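Local atomic coordinates of acireductone dioxygenase (Bacillus anthracis, PDB entry 4QGL), a protein that probably catalyses the oxygen-dependent cleavage of an acireductone in the methionine salvage pathway, with products that depend on whether iron or nickel is bound. Residues I119-F129 with E144-L152. Numbering follows the deposited sequence.
With CD (cadmium ion), chain B.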
loop_
_atom_site.group_PDB
_atom_site.type_symbol
_atom_site.label_atom_id
_atom_site.label_comp_id
_atom_site.label_asym_id
_atom_site.label_seq_id
_atom_site.Cartn_x
_atom_site.Cartn_y
_atom_site.Cartn_z
ATOM N N ILE A 119 4.930 2.195 4.928
ATOM C CA ILE A 119 5.878 2.924 4.113
ATOM C C ILE A 119 6.384 1.990 3.038
ATOM O O ILE A 119 6.909 0.946 3.351
ATOM C CB ILE A 119 7.111 3.425 4.895
ATOM C CG1 ILE A 119 6.734 4.265 6.114
ATOM C CG2 ILE A 119 7.949 4.319 3.979
ATOM C CD1 ILE A 119 7.805 4.289 7.188
ATOM N N PHE A 120 6.244 2.378 1.779
ATOM C CA PHE A 120 6.962 1.703 0.723
ATOM C C PHE A 120 8.202 2.464 0.343
ATOM O O PHE A 120 8.145 3.663 0.105
ATOM C CB PHE A 120 6.108 1.567 -0.511
ATOM C CG PHE A 120 5.280 0.315 -0.509
ATOM C CD1 PHE A 120 5.866 -0.893 -0.802
ATOM C CD2 PHE A 120 3.918 0.340 -0.214
ATOM C CE1 PHE A 120 5.130 -2.051 -0.783
ATOM C CE2 PHE A 120 3.183 -0.818 -0.197
ATOM C CZ PHE A 120 3.794 -2.012 -0.484
ATOM N N ALA A 121 9.323 1.760 0.243
ATOM C CA ALA A 121 10.585 2.386 -0.152
ATOM C C ALA A 121 10.938 1.919 -1.556
ATOM O O ALA A 121 11.257 0.748 -1.751
ATOM C CB ALA A 121 11.709 2.014 0.832
ATOM N N ILE A 122 10.940 2.838 -2.518
ATOM C CA ILE A 122 11.036 2.453 -3.927
ATOM C C ILE A 122 12.267 3.067 -4.556
ATOM O O ILE A 122 12.590 4.251 -4.338
ATOM C CB ILE A 122 9.750 2.824 -4.695
ATOM C CG1 ILE A 122 8.560 2.096 -4.083
ATOM C CG2 ILE A 122 9.848 2.393 -6.155
ATOM C CD1 ILE A 122 7.258 2.868 -4.155
ATOM N N GLU A 123 12.979 2.231 -5.302
ATOM C CA GLU A 123 14.182 2.659 -6.004
ATOM C C GLU A 123 13.689 3.412 -7.211
ATOM O O GLU A 123 13.025 2.839 -8.065
ATOM C CB GLU A 123 15.041 1.468 -6.428
ATOM C CG GLU A 123 16.340 1.817 -7.128
ATOM C CD GLU A 123 17.190 0.566 -7.420
ATOM O OE1 GLU A 123 16.705 -0.330 -8.162
ATOM O OE2 GLU A 123 18.346 0.441 -6.902
ATOM N N GLY A 124 14.003 4.700 -7.261
ATOM C CA GLY A 124 13.627 5.538 -8.387
ATOM C C GLY A 124 14.460 5.246 -9.608
ATOM O O GLY A 124 15.558 4.704 -9.524
ATOM N N LYS A 125 13.946 5.672 -10.744
ATOM C CA LYS A 125 14.593 5.425 -12.017
ATOM C C LYS A 125 15.960 6.056 -12.165
ATOM O O LYS A 125 16.724 5.636 -13.014
ATOM C CB LYS A 125 13.688 5.902 -13.149
ATOM C CG LYS A 125 13.449 7.398 -13.211
ATOM C CD LYS A 125 12.619 7.689 -14.442
ATOM C CE LYS A 125 11.672 8.854 -14.259
ATOM N NZ LYS A 125 11.468 9.567 -15.562
ATOM N N ASP A 126 16.235 7.074 -11.354
ATOM C CA ASP A 126 17.575 7.678 -11.261
ATOM C C ASP A 126 18.514 7.054 -10.209
ATOM O O ASP A 126 19.617 7.538 -10.020
ATOM C CB ASP A 126 17.478 9.209 -11.077
ATOM C CG ASP A 126 16.932 9.625 -9.702
ATOM O OD1 ASP A 126 16.082 8.868 -9.126
ATOM O OD2 ASP A 126 17.342 10.732 -9.211
ATOM N N GLY A 127 18.075 5.995 -9.532
ATOM C CA GLY A 127 18.936 5.205 -8.643
ATOM C C GLY A 127 18.722 5.457 -7.158
ATOM O O GLY A 127 19.149 4.654 -6.311
ATOM N N THR A 128 18.014 6.546 -6.849
ATOM C CA THR A 128 17.768 6.928 -5.480
ATOM C C THR A 128 16.428 6.442 -4.932
ATOM O O THR A 128 15.386 6.496 -5.589
ATOM C CB THR A 128 17.849 8.445 -5.360
ATOM O OG1 THR A 128 19.022 8.904 -6.033
ATOM C CG2 THR A 128 17.913 8.878 -3.902
ATOM N N PHE A 129 16.478 6.003 -3.688
ATOM C CA PHE A 129 15.317 5.479 -3.019
ATOM C C PHE A 129 14.457 6.604 -2.525
ATOM O O PHE A 129 14.995 7.626 -2.099
ATOM C CB PHE A 129 15.731 4.590 -1.855
ATOM C CG PHE A 129 15.870 3.150 -2.232
ATOM C CD1 PHE A 129 17.016 2.694 -2.859
ATOM C CD2 PHE A 129 14.816 2.267 -2.009
ATOM C CE1 PHE A 129 17.107 1.378 -3.242
ATOM C CE2 PHE A 129 14.901 0.950 -2.388
ATOM C CZ PHE A 129 16.048 0.496 -2.988
ATOM N N GLU A 144 5.980 -3.615 -11.725
ATOM C CA GLU A 144 6.724 -4.817 -11.880
ATOM C C GLU A 144 8.175 -4.417 -12.098
ATOM O O GLU A 144 8.459 -3.390 -12.709
ATOM C CB GLU A 144 6.152 -5.671 -13.038
ATOM C CG GLU A 144 6.438 -5.173 -14.443
ATOM C CD GLU A 144 5.925 -6.150 -15.513
ATOM O OE1 GLU A 144 5.242 -7.138 -15.174
ATOM O OE2 GLU A 144 6.211 -5.951 -16.714
ATOM N N ASN A 145 9.074 -5.229 -11.538
ATOM C CA ASN A 145 10.553 -5.100 -11.632
ATOM C C ASN A 145 11.193 -3.985 -10.813
ATOM O O ASN A 145 12.413 -3.886 -10.786
ATOM C CB ASN A 145 11.037 -5.049 -13.080
ATOM C CG ASN A 145 10.487 -6.188 -13.900
ATOM O OD1 ASN A 145 10.237 -7.287 -13.371
ATOM N ND2 ASN A 145 10.216 -5.923 -15.191
ATOM N N ALA A 146 10.394 -3.192 -10.116
ATOM C CA ALA A 146 10.945 -2.135 -9.290
ATOM C C ALA A 146 11.403 -2.687 -7.945
ATOM O O ALA A 146 10.630 -3.254 -7.194
ATOM C CB ALA A 146 9.936 -1.029 -9.080
ATOM N N ARG A 147 12.676 -2.480 -7.650
ATOM C CA ARG A 147 13.234 -2.851 -6.347
ATOM C C ARG A 147 12.594 -1.982 -5.257
ATOM O O ARG A 147 12.496 -0.760 -5.407
ATOM C CB ARG A 147 14.741 -2.702 -6.353
ATOM C CG ARG A 147 15.443 -3.437 -7.478
ATOM C CD ARG A 147 15.487 -4.954 -7.279
ATOM N NE ARG A 147 16.336 -5.420 -6.148
ATOM C CZ ARG A 147 16.336 -6.665 -5.658
ATOM N NH1 ARG A 147 15.567 -7.623 -6.186
ATOM N NH2 ARG A 147 17.091 -6.963 -4.632
ATOM N N HIS A 148 12.109 -2.629 -4.197
ATOM C CA HIS A 148 11.445 -1.932 -3.109
ATOM C C HIS A 148 11.465 -2.767 -1.823
ATOM O O HIS A 148 11.770 -3.940 -1.892
ATOM C CB HIS A 148 10.008 -1.566 -3.517
ATOM C CG HIS A 148 9.124 -2.735 -3.746
ATOM N ND1 HIS A 148 9.216 -3.523 -4.866
ATOM C CD2 HIS A 148 8.150 -3.278 -2.985
ATOM C CE1 HIS A 148 8.339 -4.507 -4.788
ATOM N NE2 HIS A 148 7.689 -4.395 -3.646
ATOM N N TYR A 149 11.198 -2.170 -0.662
ATOM C CA TYR A 149 10.846 -2.933 0.533
ATOM C C TYR A 149 9.727 -2.228 1.305
ATOM O O TYR A 149 9.264 -1.144 0.898
ATOM C CB TYR A 149 12.059 -3.224 1.405
ATOM C CG TYR A 149 12.874 -2.032 1.750
ATOM C CD1 TYR A 149 13.874 -1.602 0.896
ATOM C CD2 TYR A 149 12.660 -1.329 2.924
ATOM C CE1 TYR A 149 14.652 -0.492 1.199
ATOM C CE2 TYR A 149 13.403 -0.207 3.224
ATOM C CZ TYR A 149 14.403 0.212 2.358
ATOM O OH TYR A 149 15.177 1.321 2.612
ATOM N N PHE A 150 9.238 -2.866 2.372
ATOM C CA PHE A 150 8.072 -2.363 3.117
ATOM C C PHE A 150 8.342 -2.247 4.614
ATOM O O PHE A 150 9.044 -3.040 5.210
ATOM C CB PHE A 150 6.799 -3.229 2.882
ATOM C CG PHE A 150 5.548 -2.701 3.606
ATOM C CD1 PHE A 150 4.817 -1.663 3.072
ATOM C CD2 PHE A 150 5.127 -3.237 4.807
ATOM C CE1 PHE A 150 3.699 -1.158 3.731
ATOM C CE2 PHE A 150 4.024 -2.739 5.470
ATOM C CZ PHE A 150 3.299 -1.707 4.931
ATOM N N THR A 151 7.728 -1.259 5.239
ATOM C CA THR A 151 7.959 -1.059 6.656
ATOM C C THR A 151 6.664 -0.548 7.271
ATOM O O THR A 151 5.912 0.228 6.664
ATOM C CB THR A 151 9.128 -0.067 6.854
ATOM O OG1 THR A 151 10.396 -0.752 6.725
ATOM C CG2 THR A 151 9.069 0.570 8.179
ATOM N N LEU A 152 6.370 -0.997 8.469
ATOM C CA LEU A 152 5.378 -0.311 9.234
ATOM C C LEU A 152 5.962 0.949 9.839
ATOM O O LEU A 152 7.140 1.184 9.862
ATOM C CB LEU A 152 4.837 -1.191 10.335
ATOM C CG LEU A 152 4.204 -2.489 9.864
ATOM C CD1 LEU A 152 4.086 -3.454 11.024
ATOM C CD2 LEU A 152 2.845 -2.184 9.260
HETATM CD CD CD B . 6.806 -6.391 -2.233
HETATM O O HOH W 1 14.053 -0.363 -9.456
HETATM O O HOH W 2 6.659 -5.346 -0.133
#
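His148 and Ile122 face each other as an antiparallel non-hydrogen-bonded pair, at the point where strand 148-151 borders strand 116-123 at the edge of a cupin sheet. Followed outward, the His148 side chain starts with CB, which meets Ala121 O and, at 4.0 Å, Ile122 CG1. On one side of the ring, ND1 donates to Ala146 O (2.7 Å, 166° at the hydrogen), with the acceptor in the ring plane, which, together with the metal bond at NE2, holds the imidazole's rotation. On the other, CD2 sits 3.9 Å from Phe120 CE1, near the plane of the phenyl ring. At the tip, NE2 binds cadmium at 2.6 Å, a site completed by His103, His105, Glu109 and a water. Phe150 turns its edge to one face of Phe120, CD1 lying over the ring centre and the planes 59° apart. On the opposite sheet face, Ala121 CB makes a CH-pi contact 3.7 Å from the Tyr149 ring centroid. Backbone bonds from Tyr149 N to Ala121 O and from Glu123 N to Arg147 O flank the His148 pair. With ND1 donating to a carbonyl, NE2 is the nitrogen left to bind the metal, consistent with His148's predicted role as an iron or nickel ligand.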